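Local coordinates for nucleoside permease NupG (Escherichia coli K-12, PDB 7DLA), which carries purine and pyrimidine nucleosides across the bacterial inner membrane together with protons, as a symporter of the major facilitator superfamily, at residues A[10-15]-A[136-141]; A[36-41]-A[368-373]; A[230-235]-A[251-256]. The protein carries 1 engineered substitution. One frame throughout, in Å; residues are numbered along the deposited sequence.

Contact 1 of 3, residues A[10-15]-A[136-141]; sequences LSFLQF and RIWGTI
Arg136 turns one face of its guanidinium to the ring of Phe15, the first of several touches between the first and fifth transmembrane helices in the amino-terminal half of this transporter. Its CG runs anti to the backbone N (chi1 -178°), and a bend at the next bond brings the end of the chain back to the partner helix. There Phe15 CZ stands over the guanidinium, offset toward its rim. The two planes are 28° apart, while the closest atoms, Arg136 NH2 and Phe15 CE2, are 3.8 Å from each other.

Trp138 contributes backbone and side chain alike. Its carbonyl O receives a CA-H...O contact from Phe12 CA at 3.3 Å, and its indole turns an edge to the phenylalanine, CE3 standing 4.2 Å from Phe12 CD1.

Gly139 marks the nearest approach of the backbones, with its CA 4.3 Å from the CA of Phe12. Lacking a side chain, it leaves room for Ser11 and Phe15 to close in, and its own CA makes a second CA-H...O contact, 3.4 Å from Ser11 O. Such glycine-mediated approaches, accompanied by CA-H...O contacts, are familiar from membrane helix pairs. The hydroxyl of Ser11 also lies close, but its hydrogen bond goes to the carbonyl of Ile135, the residue before Arg136.

Ile141 completes the series. Its CG2 meets Phe12 CE1 at 3.9 Å in the plane of the ring, an edge-on apolar contact.

Away from this interface, Leu10 and Leu13 turn to helix 160-177. Gln14 packs on helix 92-122 and is hydrogen-bonded to His76, Tyr72 and Thr109, and Phe15 touches Tyr106, which ties helix 3-19 to its neighbours.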
# COMPACT_ATOMS: atom_id res chain seq x y z
N LEU A 10 -14.34 -12.17 -4.77
CA LEU A 10 -14.19 -10.72 -4.89
C LEU A 10 -12.92 -10.22 -4.20
O LEU A 10 -12.20 -9.40 -4.76
CB LEU A 10 -15.41 -10.03 -4.32
CG LEU A 10 -15.83 -8.90 -5.25
CD1 LEU A 10 -16.15 -9.42 -6.62
CD2 LEU A 10 -17.03 -8.19 -4.66
N SER A 11 -12.66 -10.70 -2.98
CA SER A 11 -11.43 -10.33 -2.27
C SER A 11 -10.21 -10.75 -3.07
O SER A 11 -9.34 -9.92 -3.38
CB SER A 11 -11.43 -10.97 -0.87
OG SER A 11 -10.73 -10.19 0.07
N PHE A 12 -10.15 -12.05 -3.42
CA PHE A 12 -9.07 -12.58 -4.24
C PHE A 12 -8.78 -11.67 -5.42
O PHE A 12 -7.66 -11.17 -5.57
CB PHE A 12 -9.41 -13.96 -4.78
CG PHE A 12 -8.24 -14.65 -5.41
CD1 PHE A 12 -7.32 -15.33 -4.63
CD2 PHE A 12 -8.07 -14.65 -6.77
CE1 PHE A 12 -6.24 -15.97 -5.20
CE2 PHE A 12 -6.97 -15.26 -7.35
CZ PHE A 12 -6.05 -15.93 -6.55
N LEU A 13 -9.79 -11.45 -6.26
CA LEU A 13 -9.61 -10.71 -7.51
C LEU A 13 -9.19 -9.27 -7.25
O LEU A 13 -8.26 -8.76 -7.90
CB LEU A 13 -10.89 -10.74 -8.34
CG LEU A 13 -11.26 -12.08 -8.94
CD1 LEU A 13 -12.44 -11.89 -9.83
CD2 LEU A 13 -10.07 -12.54 -9.73
N GLN A 14 -9.92 -8.60 -6.34
CA GLN A 14 -9.67 -7.22 -5.96
C GLN A 14 -8.19 -7.00 -5.72
O GLN A 14 -7.62 -5.97 -6.11
CB GLN A 14 -10.44 -6.88 -4.68
CG GLN A 14 -9.96 -5.59 -4.04
CD GLN A 14 -10.52 -4.36 -4.72
OE1 GLN A 14 -11.60 -4.41 -5.30
NE2 GLN A 14 -9.78 -3.27 -4.69
N PHE A 15 -7.56 -7.99 -5.10
CA PHE A 15 -6.15 -7.79 -4.80
C PHE A 15 -5.21 -8.49 -5.76
O PHE A 15 -4.07 -8.04 -5.91
CB PHE A 15 -5.89 -8.25 -3.38
CG PHE A 15 -6.49 -7.35 -2.39
CD1 PHE A 15 -6.07 -6.03 -2.31
CD2 PHE A 15 -7.53 -7.78 -1.59
CE1 PHE A 15 -6.64 -5.18 -1.39
CE2 PHE A 15 -8.10 -6.93 -0.67
CZ PHE A 15 -7.66 -5.63 -0.57
N ARG A 136 -11.35 -11.93 4.21
CA ARG A 136 -10.30 -10.94 3.88
C ARG A 136 -8.94 -11.61 3.78
O ARG A 136 -7.98 -10.91 3.53
CB ARG A 136 -10.25 -9.82 4.92
CG ARG A 136 -9.21 -8.75 4.61
CD ARG A 136 -9.67 -7.76 3.56
NE ARG A 136 -8.93 -6.52 3.70
CZ ARG A 136 -7.65 -6.39 3.39
NH1 ARG A 136 -7.05 -5.23 3.58
NH2 ARG A 136 -6.98 -7.40 2.88
N ILE A 137 -8.86 -12.91 3.97
CA ILE A 137 -7.54 -13.59 3.86
C ILE A 137 -7.31 -13.96 2.41
O ILE A 137 -6.20 -14.32 2.09
CB ILE A 137 -7.49 -14.87 4.69
CG1 ILE A 137 -8.04 -14.66 6.09
CG2 ILE A 137 -6.07 -15.41 4.71
CD1 ILE A 137 -7.89 -15.85 6.99
N TRP A 138 -8.36 -13.92 1.59
CA TRP A 138 -8.22 -14.33 0.18
C TRP A 138 -7.73 -13.15 -0.63
O TRP A 138 -7.17 -13.37 -1.68
CB TRP A 138 -9.53 -14.93 -0.31
CG TRP A 138 -9.69 -16.30 0.25
CD1 TRP A 138 -10.34 -16.66 1.39
CD2 TRP A 138 -9.07 -17.48 -0.25
NE1 TRP A 138 -10.18 -17.99 1.60
CE2 TRP A 138 -9.42 -18.53 0.61
CE3 TRP A 138 -8.27 -17.76 -1.36
CZ2 TRP A 138 -9.00 -19.83 0.40
CZ3 TRP A 138 -7.86 -19.05 -1.56
CH2 TRP A 138 -8.22 -20.07 -0.70
N GLY A 139 -7.86 -11.95 -0.08
CA GLY A 139 -7.34 -10.75 -0.77
C GLY A 139 -5.83 -10.74 -0.64
O GLY A 139 -5.17 -10.22 -1.53
N THR A 140 -5.34 -11.29 0.47
CA THR A 140 -3.92 -11.46 0.78
C THR A 140 -3.40 -12.63 -0.05
O THR A 140 -2.28 -12.56 -0.50
CB THR A 140 -3.76 -11.77 2.26
OG1 THR A 140 -4.55 -10.79 2.93
CG2 THR A 140 -2.34 -11.65 2.74
N ILE A 141 -4.22 -13.66 -0.25
CA ILE A 141 -3.75 -14.79 -1.09
C ILE A 141 -3.68 -14.31 -2.53
O ILE A 141 -2.70 -14.59 -3.20
CB ILE A 141 -4.67 -16.02 -0.95
CG1 ILE A 141 -4.62 -16.60 0.46
CG2 ILE A 141 -4.29 -17.07 -1.97
CD1 ILE A 141 -5.16 -17.99 0.54

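Contact 2 of 3, residues A[36-41]-A[368-373]; sequences DGASIG and VVEMYT
Gly37 and Glu370 bring the backbones nearest, CA to CA 4.6 Å, where the start of helix 37-64 meets the end of helix 342-371 on the periplasmic side. These are the second and eleventh transmembrane helices, one from each half of the major facilitator fold, and their meeting here is consistent with a transporter closed toward the periplasm.

The glycine makes the approach possible by offering only backbone: its CA lies 4.2 Å from Val369 CB. One residue on, Glu370 CB sits 3.9 Å from Ala38 N, and the Ala38 methyl CB is 4.3 Å from the carboxyl carbon CD of Glu370. A first torsion of 167° and a bend at the next bond carry the glutamate past that methyl, and it ends alongside Asp36. The carboxylate planes are 51° apart, and Asp36 OD2 stands 4.0 Å from Glu370 OE2. This pairing of like charges offers no attraction, although the nearby amino end of helix 37-64 may offset it. Ser39 OG donates to Asp36 OD1 from above the carboxylate plane, though the modelled bond is doubtfully short.

Val369 also packs on Trp380 of helix 380-402, whose Ile386 and Phe387 receive Val368. Ile40 rests on Met29 and Phe30 of helix 25-32, and Thr373 begins the small antiparallel pair 373-374 and 377-378.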
# COMPACT_ATOMS: atom_id res chain seq x y z
N ASP A 36 14.62 6.66 -14.98
CA ASP A 36 15.36 6.98 -13.75
C ASP A 36 14.47 6.90 -12.50
O ASP A 36 13.24 6.79 -12.57
CB ASP A 36 15.95 8.37 -13.78
CG ASP A 36 14.99 9.38 -14.33
OD1 ASP A 36 14.07 8.96 -15.09
OD2 ASP A 36 15.10 10.56 -13.89
N GLY A 37 15.13 7.01 -11.35
CA GLY A 37 14.43 6.91 -10.08
C GLY A 37 13.38 7.98 -9.90
O GLY A 37 12.30 7.72 -9.37
N ALA A 38 13.67 9.21 -10.35
CA ALA A 38 12.70 10.29 -10.31
C ALA A 38 11.39 9.91 -10.98
O ALA A 38 10.31 10.03 -10.38
CB ALA A 38 13.29 11.53 -10.99
N SER A 39 11.45 9.49 -12.25
CA SER A 39 10.21 9.22 -12.98
C SER A 39 9.42 8.10 -12.30
O SER A 39 8.21 8.23 -12.13
CB SER A 39 10.51 8.91 -14.45
OG SER A 39 11.72 8.17 -14.69
N ILE A 40 10.09 7.03 -11.87
CA ILE A 40 9.43 5.94 -11.13
C ILE A 40 8.74 6.46 -9.85
O ILE A 40 7.60 6.10 -9.56
CB ILE A 40 10.45 4.83 -10.79
CG1 ILE A 40 11.04 4.22 -12.06
CG2 ILE A 40 9.81 3.73 -9.94
CD1 ILE A 40 12.11 3.19 -11.76
N GLY A 41 9.46 7.25 -9.05
CA GLY A 41 8.90 7.74 -7.80
C GLY A 41 7.70 8.64 -8.01
O GLY A 41 6.72 8.58 -7.27
N VAL A 368 16.15 10.44 -4.49
CA VAL A 368 17.35 9.94 -3.81
C VAL A 368 18.03 8.89 -4.66
O VAL A 368 19.27 8.91 -4.84
CB VAL A 368 16.99 9.37 -2.42
CG1 VAL A 368 18.15 8.55 -1.87
CG2 VAL A 368 16.69 10.50 -1.48
N VAL A 369 17.23 7.96 -5.20
CA VAL A 369 17.74 6.96 -6.14
C VAL A 369 18.44 7.63 -7.31
O VAL A 369 19.62 7.38 -7.58
CB VAL A 369 16.60 6.04 -6.62
CG1 VAL A 369 17.17 4.80 -7.24
CG2 VAL A 369 15.72 5.64 -5.48
N GLU A 370 17.73 8.53 -8.00
CA GLU A 370 18.32 9.20 -9.16
C GLU A 370 19.64 9.85 -8.80
O GLU A 370 20.64 9.68 -9.51
CB GLU A 370 17.35 10.23 -9.74
CG GLU A 370 18.01 11.18 -10.74
CD GLU A 370 17.49 12.61 -10.71
OE1 GLU A 370 17.28 13.17 -9.60
OE2 GLU A 370 17.27 13.18 -11.80
N MET A 371 19.69 10.58 -7.68
CA MET A 371 20.92 11.23 -7.24
C MET A 371 22.05 10.24 -7.02
O MET A 371 23.23 10.61 -7.11
CB MET A 371 20.69 12.00 -5.93
CG MET A 371 20.18 13.42 -6.05
SD MET A 371 19.62 14.02 -4.43
CE MET A 371 20.85 13.27 -3.35
N TYR A 372 21.74 8.99 -6.65
CA TYR A 372 22.78 8.00 -6.43
C TYR A 372 22.73 6.91 -7.52
O TYR A 372 23.29 5.81 -7.35
CB TYR A 372 22.66 7.42 -5.01
CG TYR A 372 23.17 8.30 -3.85
CD1 TYR A 372 24.53 8.42 -3.58
CD2 TYR A 372 22.28 8.96 -2.98
CE1 TYR A 372 25.01 9.21 -2.49
CE2 TYR A 372 22.75 9.75 -1.88
CZ TYR A 372 24.12 9.87 -1.65
OH TYR A 372 24.63 10.63 -0.61
N THR A 373 22.08 7.20 -8.64
CA THR A 373 22.13 6.37 -9.85
C THR A 373 23.02 7.08 -10.86
O THR A 373 22.68 8.17 -11.34
CB THR A 373 20.74 6.17 -10.46
OG1 THR A 373 19.86 5.50 -9.54
CG2 THR A 373 20.87 5.30 -11.71

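Contact 3 of 3, residues A[230-235]-A[251-256]; sequences FGNTFL and QHASII
Asn232 and Ser254, which touch across this contact, share one acceptor, the OE2 atom of Glu156: the asparagine donates its ND2 to it, and the backbone N of Ser254 adds a weak bond. In the major facilitator fold the two segments belong to the seventh and eighth transmembrane helices of the carboxy-terminal half, whereas Glu156 lies in the loop after helix 138-152, at the periplasmic end of the fifth transmembrane span, so the shared oxygen links the two halves of the transporter. Asn232 OD1 is hydrogen-bonded to Ser27 OG, which leaves both ends of this buried amide satisfied.

A first torsion of 177° swings the amide of Asn232 toward the opposing helix. There ND2 comes within 3.3 Å of Ser254 OG, but at an angle too poor for a hydrogen bond.

Next to the amide, the Ala253 methyl is touched on one flank by Asn232 ND2, 3.4 Å from its CB, and on the other by Leu235 CB at 3.5 Å; of the two, the leucine contact is the apolar one. Residues spaced about one turn apart thus clasp the methyl between them. The small alanine side chain suits this close approach, with the CA atoms of Asn232 and Ala253 only 5.5 Å apart. It stands just after His252, where the chain leaves helical geometry before helix 253-299 sets off. Helix 226-236 is itself kinked at Asn232 and Thr233.

Leu235 extends the apolar contact by a further turn of the facing helix: its CD1 methyl covers Ala253 and ends 4.3 Å from Ile256 CB.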
# COMPACT_ATOMS: atom_id res chain seq x y z
N PHE A 230 10.95 0.02 -4.53
CA PHE A 230 12.21 -0.26 -5.19
C PHE A 230 12.90 -1.53 -4.72
O PHE A 230 14.06 -1.73 -5.07
CB PHE A 230 13.20 0.90 -5.05
CG PHE A 230 12.70 2.20 -5.61
CD1 PHE A 230 12.89 2.51 -6.95
CD2 PHE A 230 12.09 3.13 -4.78
CE1 PHE A 230 12.44 3.71 -7.46
CE2 PHE A 230 11.63 4.33 -5.28
CZ PHE A 230 11.79 4.62 -6.62
N GLY A 231 12.26 -2.37 -3.92
CA GLY A 231 12.97 -3.52 -3.39
C GLY A 231 13.19 -4.55 -4.47
O GLY A 231 14.23 -5.22 -4.52
N ASN A 232 12.23 -4.67 -5.37
CA ASN A 232 12.39 -5.58 -6.49
C ASN A 232 13.48 -5.07 -7.42
O ASN A 232 14.28 -5.86 -7.96
CB ASN A 232 11.05 -5.72 -7.20
CG ASN A 232 11.13 -6.59 -8.41
OD1 ASN A 232 11.54 -6.16 -9.49
ND2 ASN A 232 10.70 -7.83 -8.25
N THR A 233 13.56 -3.74 -7.60
CA THR A 233 14.63 -3.15 -8.41
C THR A 233 15.98 -3.30 -7.75
O THR A 233 16.99 -3.51 -8.43
CB THR A 233 14.35 -1.67 -8.70
OG1 THR A 233 12.99 -1.50 -9.12
CG2 THR A 233 15.27 -1.15 -9.77
N PHE A 234 16.02 -3.24 -6.42
CA PHE A 234 17.26 -3.45 -5.70
C PHE A 234 17.72 -4.90 -5.79
O PHE A 234 18.92 -5.17 -5.90
CB PHE A 234 17.10 -2.97 -4.25
CG PHE A 234 18.01 -3.65 -3.27
CD1 PHE A 234 19.38 -3.40 -3.29
CD2 PHE A 234 17.52 -4.57 -2.36
CE1 PHE A 234 20.23 -4.03 -2.40
CE2 PHE A 234 18.37 -5.20 -1.46
CZ PHE A 234 19.72 -4.94 -1.48
N LEU A 235 16.78 -5.84 -5.79
CA LEU A 235 17.18 -7.24 -5.93
C LEU A 235 17.58 -7.57 -7.36
O LEU A 235 18.50 -8.38 -7.59
CB LEU A 235 16.05 -8.16 -5.48
CG LEU A 235 15.79 -8.12 -3.98
CD1 LEU A 235 14.70 -9.11 -3.67
CD2 LEU A 235 17.05 -8.52 -3.30
N GLN A 251 16.82 -13.81 -9.66
CA GLN A 251 15.91 -14.15 -10.75
C GLN A 251 14.48 -13.80 -10.38
O GLN A 251 13.76 -13.19 -11.18
CB GLN A 251 16.06 -15.63 -11.11
CG GLN A 251 17.28 -16.05 -12.00
CD GLN A 251 17.20 -15.50 -13.43
OE1 GLN A 251 16.77 -14.36 -13.64
NE2 GLN A 251 17.59 -16.33 -14.41
N HIS A 252 14.07 -14.11 -9.14
CA HIS A 252 12.66 -14.03 -8.72
C HIS A 252 12.59 -13.21 -7.45
O HIS A 252 12.42 -13.75 -6.36
CB HIS A 252 12.11 -15.40 -8.51
CG HIS A 252 12.00 -16.17 -9.78
ND1 HIS A 252 12.96 -17.08 -10.18
CD2 HIS A 252 11.09 -16.12 -10.77
CE1 HIS A 252 12.61 -17.58 -11.35
NE2 HIS A 252 11.48 -17.01 -11.73
N ALA A 253 12.72 -11.89 -7.60
CA ALA A 253 12.71 -11.03 -6.43
C ALA A 253 11.34 -11.00 -5.79
O ALA A 253 11.23 -11.01 -4.55
CB ALA A 253 13.15 -9.62 -6.79
N SER A 254 10.27 -10.98 -6.60
CA SER A 254 8.92 -10.98 -6.05
C SER A 254 8.71 -12.16 -5.10
O SER A 254 7.99 -12.02 -4.10
CB SER A 254 7.90 -10.97 -7.18
OG SER A 254 8.05 -9.82 -7.98
N ILE A 255 9.40 -13.27 -5.32
CA ILE A 255 9.26 -14.41 -4.42
C ILE A 255 9.90 -14.11 -3.06
O ILE A 255 9.39 -14.54 -2.02
CB ILE A 255 9.87 -15.67 -5.07
CG1 ILE A 255 9.25 -15.84 -6.44
CG2 ILE A 255 9.57 -16.90 -4.25
CD1 ILE A 255 7.77 -15.84 -6.39
N ILE A 256 11.00 -13.37 -3.03
CA ILE A 256 11.62 -13.06 -1.74
C ILE A 256 10.89 -11.91 -1.05
O ILE A 256 10.61 -11.97 0.16
CB ILE A 256 13.12 -12.75 -1.94
CG1 ILE A 256 13.76 -13.92 -2.71
CG2 ILE A 256 13.80 -12.46 -0.58
CD1 ILE A 256 13.52 -15.29 -2.07

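The three contacts illustrate how a two-domain transporter is tied together within and between its halves. Contact 1 lies in the amino-terminal half and contact 3 joins two helices of the carboxy-terminal half, while contact 2 pairs one helix from each. Contacts 1 and 2 lie on opposite sides of the chain's centre, about 32 Å between centres. Contact 1 stays about 11 Å from contact 3 at the nearest atoms, yet Ile255 of contact 3 packs on Trp148 and Ser151 of helix 138-152, which carries segment 136-141. Contacts 2 and 3 touch: Phe230 CE1 meets Ile40 CG2 at 3.6 Å and Phe230 CZ lies 4.2 Å from Val369 CG2, one ring serving both segments.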